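Local structure of flavoprotein (Thermotoga maritima, 5V8S) at residues D67-K70 against E76-D79; W161-D166 against V211-H216; K291-T296 against K397-I402. The protein binds a mu-oxo-diiron centre and probably acts as an FMN-dependent oxidoreductase in electron transfer. The protein carries 1 engineered substitution. All blocks are in the same frame, centred on the assembly; numbering follows the deposited sequence.

Contact 1 of 3, residues D67-K70 against E76-D79; sequences DGWK and EFID
Phe77 drives one edge of its ring into a face of the Trp69 indole, and this T-shaped (edge-to-face) pair is the tight part of the contact. The centroid of the Phe77 ring lies 4.8 Å from that of the five-membered ring of Trp69, with the planes inclined at 67°. The atom at the front is Phe77 CD1, which comes within 3.5 Å of Trp69 CD2 and sits over the middle of the indole. Packing continues toward the six-membered ring, where Trp69 CE3 is 3.5 Å from Phe77 CB. Farther along, Trp69 CZ3 reaches the helix backbone itself, 3.4 Å from Phe77 N. With CG of Phe77 anti to the backbone N (chi1 179°), the ring swings off the helix toward the loop and over the indole. The indole is tethered at its polar end as well, for Trp69 NE1 hydrogen-bonds to Leu30 O on strand 26-34.

The setting is a beta-alpha-beta unit of the metallo-beta-lactamase-like domain: strand 62-66 runs through the loop 67-70 into helix 74-82, and the chain then returns to the sheet as strand 92-94, parallel to the first. Tyr52, Ile32 and Ile16 from neighbouring strands also touch Trp69, while Thr109 of helix 106-113 touches Phe77.

Contacts are slacker at the margins. Gly68 CA comes no nearer to the Phe77 ring than 4.3 Å, at CE1. Glu76 meets the indole with its backbone C, 3.6 Å from Trp69 CZ3, and with CB, in the ring plane at the edge and 3.9 Å from the same atom; a bend at chi2 (88°) carries the carboxylate away from the loop. Glu76 is partly exposed, as is Lys70, whose NZ forms a salt bridge with Asp304 of the second subunit.

Contact 2 of 3, residues W161-D166 against V211-H216; sequences WLHWPD and VTVIGH. With FEO (mu-oxo-diiron), chain C.
His163 has its CG set between the backbone N and the carbonyl carbon (chi1 53°), and Val213 has CG1 anti to its backbone N (chi1 176°); together these torsions bring the valine methyl over the imidazole. The peptide bond preceding His163 is cis, a further constraint on how the loop presents this ring. Val213 CG1 makes a CH-pi contact, lying 3.8 Å from the imidazole centroid and 21° off the ring normal. Its position is offset toward the rim, on the side of CD2, to which the methyl carbon approaches to 3.6 Å. At the root of the ring, His163 CB rests 3.5 Å from Val213 O, a van der Waals contact with the backbone of helix 196-214. Alongside, Leu162 CD2 meets Ile214 CG2 at 3.8 Å, and both side chains also pack on Ile221 of helix 218-228.

The metal is bound at the edge of the imidazole. His163 NE2 binds one iron of the mu-oxo-diiron centre, FE1, at 2.2 Å, and the bridging oxo atom lies near the plane of the ring. Glu99, Asp180 and His97 supply the other protein ligands of this iron. The bridging oxo and a water 2.2 Å from FE1 complete six ligands; the water also donates a hydrogen bond to the oxo. In the second shell, Asp166 OD1 hydrogen-bonds to His97 ND1, so the loop carrying one iron ligand also positions another. The same loop borders the dimer interface, where Trp161 and Trp164 both make edge-to-face contacts with Trp363 of the second subunit.

The chemistry is thus divided: the metal bond holds NE2 in direction, while the methyl over one face probably restricts rotation of the ring and, being apolar, does not compete for its nitrogen.

Contact 3 of 3, residues K291-T296 against K397-I402; sequences KEKGFT and KIEEAI
Lys293 and Glu399 join the C-terminal end of helix 278-292 to helix 395-409, the first and last helices of the flavodoxin-like alpha/beta domain. A Schellman motif closes the former, with Gly294 at positive phi as its C-prime residue; Gly294 N reaches Lys291 O at 3.0 Å, and Phe295 N bonds to Leu290 O. From within this turn, next to Gly294, the Lys293 chain extends across to helix 395-409. Its CD lies 3.6 Å from Ile402 CG2, an apolar contact beside a buried side chain that also packs on Leu290 and Leu356. Beyond it, a bend at chi4 (-66°) places NZ for a salt bridge to Glu399 OE2 at 3.3 Å. The ammonium group is shared, since Lys293 NZ also hydrogen-bonds to Ser403 OG. The other carboxylate oxygen, Glu399 OE1, is hydrogen-bonded to Ser289 OG. Glu292 comes close too, its OE1 3.8 Å from Glu399 OE1, with the two carboxylate planes turned 69° apart. Lys293 and the Ser289 hydroxyl probably ease the repulsion between these like charges, and solvent may screen it further, since Glu292 is exposed.

Contacts 1 and 2 belong to the metallo-beta-lactamase-like part of the chain, and contact 3 to the flavodoxin part. Contact 2 supplies a direct iron ligand through His163, whereas contact 1 stays outside the first shell: Gly68 CA is about 10 Å from the nearest mu-oxo-diiron atom. Centres of contacts 1 and 2 are 23 Å apart, yet their nearest atoms come to about 9 Å, without touching. Contact 3 is remote, its centre 36 Å from that of contact 2 and 52 Å from that of contact 1, on the opposite side of the chain's centre from the latter. Contacts 1 and 2 also include residues meeting the second subunit; contact 3 touches no other chain of the assembly.

Contact 1 of 3, residues D67-K70 against E76-D79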
loop_
_atom_site.group_PDB
_atom_site.type_symbol
_atom_site.label_atom_id
_atom_site.label_comp_id
_atom_site.label_asym_id
_atom_site.label_seq_id
_atom_site.Cartn_x
_atom_site.Cartn_y
_atom_site.Cartn_z
ATOM N N ASP A 67 -26.365 19.649 -6.813
ATOM C CA ASP A 67 -25.295 18.672 -7.004
ATOM C C ASP A 67 -25.607 17.718 -8.163
ATOM O O ASP A 67 -26.487 18.008 -8.981
ATOM C CB ASP A 67 -24.969 18.004 -5.661
ATOM C CG ASP A 67 -24.453 19.028 -4.612
ATOM O OD1 ASP A 67 -23.747 20.007 -4.994
ATOM O OD2 ASP A 67 -24.775 18.887 -3.414
ATOM N N GLY A 68 -24.869 16.624 -8.291
ATOM C CA GLY A 68 -24.977 15.763 -9.450
ATOM C C GLY A 68 -24.354 14.402 -9.163
ATOM O O GLY A 68 -24.223 13.988 -8.011
ATOM N N TRP A 69 -23.950 13.716 -10.232
ATOM C CA TRP A 69 -23.364 12.382 -10.144
ATOM C C TRP A 69 -21.989 12.358 -10.805
ATOM O O TRP A 69 -21.631 13.240 -11.586
ATOM C CB TRP A 69 -24.219 11.325 -10.861
ATOM C CG TRP A 69 -25.558 11.008 -10.237
ATOM C CD1 TRP A 69 -26.057 11.471 -9.064
ATOM C CD2 TRP A 69 -26.555 10.143 -10.787
ATOM N NE1 TRP A 69 -27.317 10.964 -8.856
ATOM C CE2 TRP A 69 -27.647 10.149 -9.905
ATOM C CE3 TRP A 69 -26.634 9.371 -11.953
ATOM C CZ2 TRP A 69 -28.799 9.415 -10.140
ATOM C CZ3 TRP A 69 -27.780 8.654 -12.193
ATOM C CH2 TRP A 69 -28.844 8.668 -11.281
ATOM N N LYS A 70 -21.219 11.320 -10.492
ATOM C CA LYS A 70 -19.897 11.152 -11.083
ATOM C C LYS A 70 -20.021 11.034 -12.600
ATOM O O LYS A 70 -21.017 10.533 -13.125
ATOM C CB LYS A 70 -19.259 9.898 -10.494
ATOM C CG LYS A 70 -17.784 9.735 -10.788
ATOM C CD LYS A 70 -17.220 8.617 -9.871
ATOM C CE LYS A 70 -15.821 8.175 -10.210
ATOM N NZ LYS A 70 -15.893 7.094 -11.184
ATOM N N GLU A 76 -26.765 8.226 -17.442
ATOM C CA GLU A 76 -27.768 7.735 -16.508
ATOM C C GLU A 76 -28.412 8.889 -15.747
ATOM O O GLU A 76 -29.623 8.875 -15.492
ATOM C CB GLU A 76 -27.116 6.740 -15.544
ATOM C CG GLU A 76 -26.712 5.404 -16.179
ATOM C CD GLU A 76 -25.305 5.389 -16.783
ATOM O OE1 GLU A 76 -24.701 6.461 -16.989
ATOM O OE2 GLU A 76 -24.793 4.277 -17.046
ATOM N N PHE A 77 -27.619 9.902 -15.381
ATOM C CA PHE A 77 -28.150 11.039 -14.635
ATOM C C PHE A 77 -29.170 11.813 -15.460
ATOM O O PHE A 77 -30.254 12.156 -14.970
ATOM C CB PHE A 77 -27.015 11.972 -14.207
ATOM C CG PHE A 77 -27.495 13.176 -13.468
ATOM C CD1 PHE A 77 -27.954 13.071 -12.168
ATOM C CD2 PHE A 77 -27.509 14.420 -14.081
ATOM C CE1 PHE A 77 -28.426 14.187 -11.497
ATOM C CE2 PHE A 77 -27.970 15.531 -13.407
ATOM C CZ PHE A 77 -28.420 15.418 -12.123
ATOM N N ILE A 78 -28.837 12.099 -16.718
ATOM C CA ILE A 78 -29.768 12.822 -17.584
ATOM C C ILE A 78 -31.065 12.037 -17.738
ATOM O O ILE A 78 -32.169 12.587 -17.610
ATOM C CB ILE A 78 -29.119 13.131 -18.948
ATOM C CG1 ILE A 78 -27.943 14.099 -18.800
ATOM C CG2 ILE A 78 -30.143 13.677 -19.932
ATOM C CD1 ILE A 78 -28.236 15.352 -18.046
ATOM N N ASP A 79 -30.952 10.736 -18.013
ATOM C CA ASP A 79 -32.153 9.930 -18.203
ATOM C C ASP A 79 -33.020 9.937 -16.951
ATOM O O ASP A 79 -34.242 10.101 -17.037
ATOM C CB ASP A 79 -31.772 8.503 -18.599
ATOM C CG ASP A 79 -30.975 8.454 -19.893
ATOM O OD1 ASP A 79 -31.079 9.408 -20.696
ATOM O OD2 ASP A 79 -30.246 7.461 -20.109
#

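Contact 2 of 3, residues W161-D166 against V211-H216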
loop_
_atom_site.group_PDB
_atom_site.type_symbol
_atom_site.label_atom_id
_atom_site.label_comp_id
_atom_site.label_asym_id
_atom_site.label_seq_id
_atom_site.Cartn_x
_atom_site.Cartn_y
_atom_site.Cartn_z
ATOM N N TRP A 161 -12.954 23.495 3.922
ATOM C CA TRP A 161 -12.059 22.396 4.278
ATOM C C TRP A 161 -12.808 21.187 4.818
ATOM O O TRP A 161 -12.235 20.371 5.551
ATOM C CB TRP A 161 -10.932 22.863 5.201
ATOM C CG TRP A 161 -10.066 23.879 4.511
ATOM C CD1 TRP A 161 -10.002 25.229 4.752
ATOM C CD2 TRP A 161 -9.166 23.627 3.425
ATOM N NE1 TRP A 161 -9.098 25.821 3.895
ATOM C CE2 TRP A 161 -8.579 24.863 3.068
ATOM C CE3 TRP A 161 -8.800 22.475 2.721
ATOM C CZ2 TRP A 161 -7.642 24.972 2.051
ATOM C CZ3 TRP A 161 -7.852 22.585 1.715
ATOM C CH2 TRP A 161 -7.293 23.825 1.385
ATOM N N LEU A 162 -14.064 21.034 4.388
ATOM C CA LEU A 162 -14.837 19.814 4.592
ATOM C C LEU A 162 -15.195 19.167 3.256
ATOM O O LEU A 162 -16.368 18.882 3.008
ATOM C CB LEU A 162 -16.104 20.119 5.400
ATOM C CG LEU A 162 -15.861 20.707 6.786
ATOM C CD1 LEU A 162 -17.172 20.987 7.541
ATOM C CD2 LEU A 162 -14.967 19.777 7.608
ATOM N N HIS A 163 -14.214 18.855 2.402
ATOM C CA HIS A 163 -12.779 18.710 2.718
ATOM C C HIS A 163 -11.936 19.560 1.759
ATOM O O HIS A 163 -10.732 19.413 1.705
ATOM C CB HIS A 163 -12.386 17.241 2.581
ATOM C CG HIS A 163 -12.775 16.665 1.264
ATOM N ND1 HIS A 163 -11.889 16.485 0.224
ATOM C CD2 HIS A 163 -13.998 16.355 0.775
ATOM C CE1 HIS A 163 -12.542 16.017 -0.824
ATOM N NE2 HIS A 163 -13.827 15.950 -0.519
ATOM N N TRP A 164 -12.571 20.464 1.007
ATOM C CA TRP A 164 -11.904 21.362 0.069
ATOM C C TRP A 164 -12.234 22.803 0.419
ATOM O O TRP A 164 -13.222 23.066 1.108
ATOM C CB TRP A 164 -12.384 21.110 -1.364
ATOM C CG TRP A 164 -11.736 19.949 -2.100
ATOM C CD1 TRP A 164 -10.859 19.012 -1.604
ATOM C CD2 TRP A 164 -11.920 19.635 -3.480
ATOM N NE1 TRP A 164 -10.494 18.147 -2.607
ATOM C CE2 TRP A 164 -11.114 18.518 -3.772
ATOM C CE3 TRP A 164 -12.662 20.211 -4.510
ATOM C CZ2 TRP A 164 -11.058 17.951 -5.036
ATOM C CZ3 TRP A 164 -12.599 19.643 -5.770
ATOM C CH2 TRP A 164 -11.805 18.527 -6.020
ATOM N N PRO A 165 -11.459 23.774 -0.086
ATOM C CA PRO A 165 -11.759 25.182 0.220
ATOM C C PRO A 165 -13.058 25.675 -0.384
ATOM O O PRO A 165 -13.515 26.772 -0.017
ATOM C CB PRO A 165 -10.560 25.937 -0.367
ATOM C CG PRO A 165 -9.977 25.006 -1.384
ATOM C CD PRO A 165 -10.196 23.635 -0.840
ATOM N N ASP A 166 -13.670 24.911 -1.288
ATOM C CA ASP A 166 -14.897 25.353 -1.939
ATOM C C ASP A 166 -16.166 24.943 -1.205
ATOM O O ASP A 166 -17.251 25.347 -1.623
ATOM C CB ASP A 166 -14.974 24.826 -3.381
ATOM C CG ASP A 166 -15.164 23.309 -3.468
ATOM O OD1 ASP A 166 -15.001 22.606 -2.446
ATOM O OD2 ASP A 166 -15.485 22.830 -4.581
ATOM N N VAL A 211 -13.030 9.605 8.305
ATOM C CA VAL A 211 -11.586 9.552 8.513
ATOM C C VAL A 211 -10.850 9.607 7.176
ATOM O O VAL A 211 -9.905 10.388 6.998
ATOM C CB VAL A 211 -11.175 8.323 9.345
ATOM C CG1 VAL A 211 -9.648 8.306 9.535
ATOM C CG2 VAL A 211 -11.862 8.316 10.720
ATOM N N THR A 212 -11.279 8.784 6.213
ATOM C CA THR A 212 -10.566 8.702 4.943
ATOM C C THR A 212 -10.677 9.977 4.119
ATOM O O THR A 212 -9.690 10.389 3.506
ATOM C CB THR A 212 -10.992 7.491 4.103
ATOM O OG1 THR A 212 -12.394 7.527 3.814
ATOM C CG2 THR A 212 -10.597 6.179 4.793
ATOM N N VAL A 213 -11.857 10.606 4.084
ATOM C CA VAL A 213 -12.076 11.763 3.207
ATOM C C VAL A 213 -11.820 13.081 3.923
ATOM O O VAL A 213 -11.209 13.996 3.358
ATOM C CB VAL A 213 -13.494 11.693 2.609
ATOM C CG1 VAL A 213 -13.806 12.921 1.760
ATOM C CG2 VAL A 213 -13.651 10.434 1.786
ATOM N N ILE A 214 -12.296 13.207 5.164
ATOM C CA ILE A 214 -12.259 14.468 5.892
ATOM C C ILE A 214 -11.228 14.487 7.015
ATOM O O ILE A 214 -11.009 15.547 7.612
ATOM C CB ILE A 214 -13.658 14.814 6.446
ATOM C CG1 ILE A 214 -14.739 14.486 5.410
ATOM C CG2 ILE A 214 -13.735 16.281 6.853
ATOM C CD1 ILE A 214 -16.162 14.722 5.893
ATOM N N GLY A 215 -10.589 13.359 7.329
ATOM C CA GLY A 215 -9.871 13.261 8.588
ATOM C C GLY A 215 -8.739 14.256 8.756
ATOM O O GLY A 215 -8.427 14.661 9.876
ATOM N N HIS A 216 -8.080 14.647 7.663
ATOM C CA HIS A 216 -6.987 15.600 7.809
ATOM C C HIS A 216 -7.492 16.918 8.370
ATOM O O HIS A 216 -6.738 17.656 9.016
ATOM C CB HIS A 216 -6.317 15.808 6.450
ATOM C CG HIS A 216 -5.049 16.603 6.507
ATOM N ND1 HIS A 216 -3.954 16.208 7.244
ATOM C CD2 HIS A 216 -4.695 17.758 5.894
ATOM C CE1 HIS A 216 -2.980 17.090 7.089
ATOM N NE2 HIS A 216 -3.406 18.042 6.275
HETATM FE FE1 FEO C . -15.426 15.569 -1.960
HETATM FE FE2 FEO C . -18.182 13.646 -2.534
HETATM O O FEO C . -16.740 14.749 -3.024
HETATM O O HOH W 1 -15.028 13.456 -1.463
HETATM O O HOH W 2 -16.718 12.480 -1.241
#

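Contact 3 of 3, residues K291-T296 against K397-I402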
loop_
_atom_site.group_PDB
_atom_site.type_symbol
_atom_site.label_atom_id
_atom_site.label_comp_id
_atom_site.label_asym_id
_atom_site.label_seq_id
_atom_site.Cartn_x
_atom_site.Cartn_y
_atom_site.Cartn_z
ATOM N N LYS A 291 -6.781 -8.795 26.708
ATOM C CA LYS A 291 -8.051 -9.444 27.019
ATOM C C LYS A 291 -8.158 -9.787 28.504
ATOM O O LYS A 291 -9.215 -9.605 29.117
ATOM C CB LYS A 291 -8.211 -10.709 26.185
ATOM C CG LYS A 291 -8.441 -10.491 24.694
ATOM C CD LYS A 291 -8.353 -11.837 23.983
ATOM C CE LYS A 291 -8.967 -11.813 22.607
ATOM N NZ LYS A 291 -8.601 -13.048 21.853
ATOM N N GLU A 292 -7.077 -10.281 29.099
ATOM C CA GLU A 292 -7.114 -10.639 30.512
ATOM C C GLU A 292 -7.380 -9.418 31.375
ATOM O O GLU A 292 -7.981 -9.532 32.451
ATOM C CB GLU A 292 -5.789 -11.303 30.892
ATOM C CG GLU A 292 -5.703 -11.768 32.332
ATOM C CD GLU A 292 -4.386 -12.465 32.633
ATOM O OE1 GLU A 292 -3.451 -12.357 31.805
ATOM O OE2 GLU A 292 -4.292 -13.125 33.690
ATOM N N LYS A 293 -6.968 -8.240 30.918
ATOM C CA LYS A 293 -7.199 -7.006 31.651
ATOM C C LYS A 293 -8.496 -6.292 31.264
ATOM O O LYS A 293 -8.711 -5.161 31.710
ATOM C CB LYS A 293 -5.991 -6.078 31.515
ATOM C CG LYS A 293 -4.776 -6.595 32.279
ATOM C CD LYS A 293 -3.527 -5.820 31.949
ATOM C CE LYS A 293 -2.276 -6.508 32.487
ATOM N NZ LYS A 293 -2.239 -6.547 33.967
ATOM N N GLY A 294 -9.376 -6.934 30.493
ATOM C CA GLY A 294 -10.709 -6.414 30.239
ATOM C C GLY A 294 -10.885 -5.653 28.938
ATOM O O GLY A 294 -11.994 -5.176 28.663
ATOM N N PHE A 295 -9.841 -5.525 28.129
ATOM C CA PHE A 295 -9.954 -4.814 26.864
ATOM C C PHE A 295 -10.499 -5.738 25.778
ATOM O O PHE A 295 -10.429 -6.964 25.876
ATOM C CB PHE A 295 -8.586 -4.289 26.422
ATOM C CG PHE A 295 -8.010 -3.251 27.331
ATOM C CD1 PHE A 295 -8.431 -1.937 27.255
ATOM C CD2 PHE A 295 -7.050 -3.592 28.272
ATOM C CE1 PHE A 295 -7.915 -0.974 28.118
ATOM C CE2 PHE A 295 -6.514 -2.629 29.123
ATOM C CZ PHE A 295 -6.947 -1.319 29.039
ATOM N N THR A 296 -11.023 -5.125 24.712
ATOM C CA THR A 296 -11.516 -5.848 23.539
ATOM C C THR A 296 -10.715 -5.383 22.329
ATOM O O THR A 296 -11.034 -4.341 21.722
ATOM C CB THR A 296 -13.012 -5.614 23.323
ATOM O OG1 THR A 296 -13.728 -6.015 24.489
ATOM C CG2 THR A 296 -13.517 -6.448 22.151
ATOM N N LYS A 397 7.981 -8.295 30.427
ATOM C CA LYS A 397 8.020 -6.971 29.819
ATOM C C LYS A 397 6.749 -6.677 29.038
ATOM O O LYS A 397 6.346 -5.516 28.942
ATOM C CB LYS A 397 9.219 -6.849 28.877
ATOM C CG LYS A 397 10.554 -6.701 29.591
ATOM C CD LYS A 397 10.817 -5.247 29.957
ATOM C CE LYS A 397 12.158 -5.070 30.661
ATOM N NZ LYS A 397 12.131 -5.567 32.067
ATOM N N ILE A 398 6.131 -7.701 28.450
ATOM C CA ILE A 398 4.865 -7.498 27.755
ATOM C C ILE A 398 3.783 -7.128 28.761
ATOM O O ILE A 398 3.017 -6.180 28.565
ATOM C CB ILE A 398 4.471 -8.762 26.970
ATOM C CG1 ILE A 398 5.597 -9.206 26.012
ATOM C CG2 ILE A 398 3.126 -8.506 26.239
ATOM C CD1 ILE A 398 5.302 -10.494 25.265
ATOM N N GLU A 399 3.699 -7.892 29.844
ATOM C CA GLU A 399 2.711 -7.613 30.878
ATOM C C GLU A 399 2.912 -6.226 31.474
ATOM O O GLU A 399 1.934 -5.528 31.773
ATOM C CB GLU A 399 2.791 -8.700 31.954
ATOM C CG GLU A 399 1.823 -9.855 31.711
ATOM C CD GLU A 399 0.367 -9.457 31.967
ATOM O OE1 GLU A 399 -0.534 -9.932 31.241
ATOM O OE2 GLU A 399 0.125 -8.665 32.907
ATOM N N GLU A 400 4.170 -5.812 31.668
ATOM C CA GLU A 400 4.441 -4.479 32.200
ATOM C C GLU A 400 3.875 -3.406 31.284
ATOM O O GLU A 400 3.305 -2.413 31.754
ATOM C CB GLU A 400 5.946 -4.248 32.373
ATOM C CG GLU A 400 6.546 -4.889 33.594
ATOM C CD GLU A 400 8.057 -4.704 33.676
ATOM O OE1 GLU A 400 8.662 -4.209 32.697
ATOM O OE2 GLU A 400 8.627 -5.071 34.729
ATOM N N ALA A 401 4.033 -3.582 29.973
ATOM C CA ALA A 401 3.558 -2.568 29.039
ATOM C C ALA A 401 2.043 -2.488 29.067
ATOM O O ALA A 401 1.474 -1.397 29.089
ATOM C CB ALA A 401 4.043 -2.880 27.626
ATOM N N ILE A 402 1.372 -3.638 29.039
ATOM C CA ILE A 402 -0.085 -3.626 29.081
ATOM C C ILE A 402 -0.579 -3.047 30.406
ATOM O O ILE A 402 -1.565 -2.299 30.439
ATOM C CB ILE A 402 -0.656 -5.030 28.800
ATOM C CG1 ILE A 402 -0.104 -5.608 27.490
ATOM C CG2 ILE A 402 -2.179 -4.972 28.765
ATOM C CD1 ILE A 402 -0.204 -4.706 26.293
#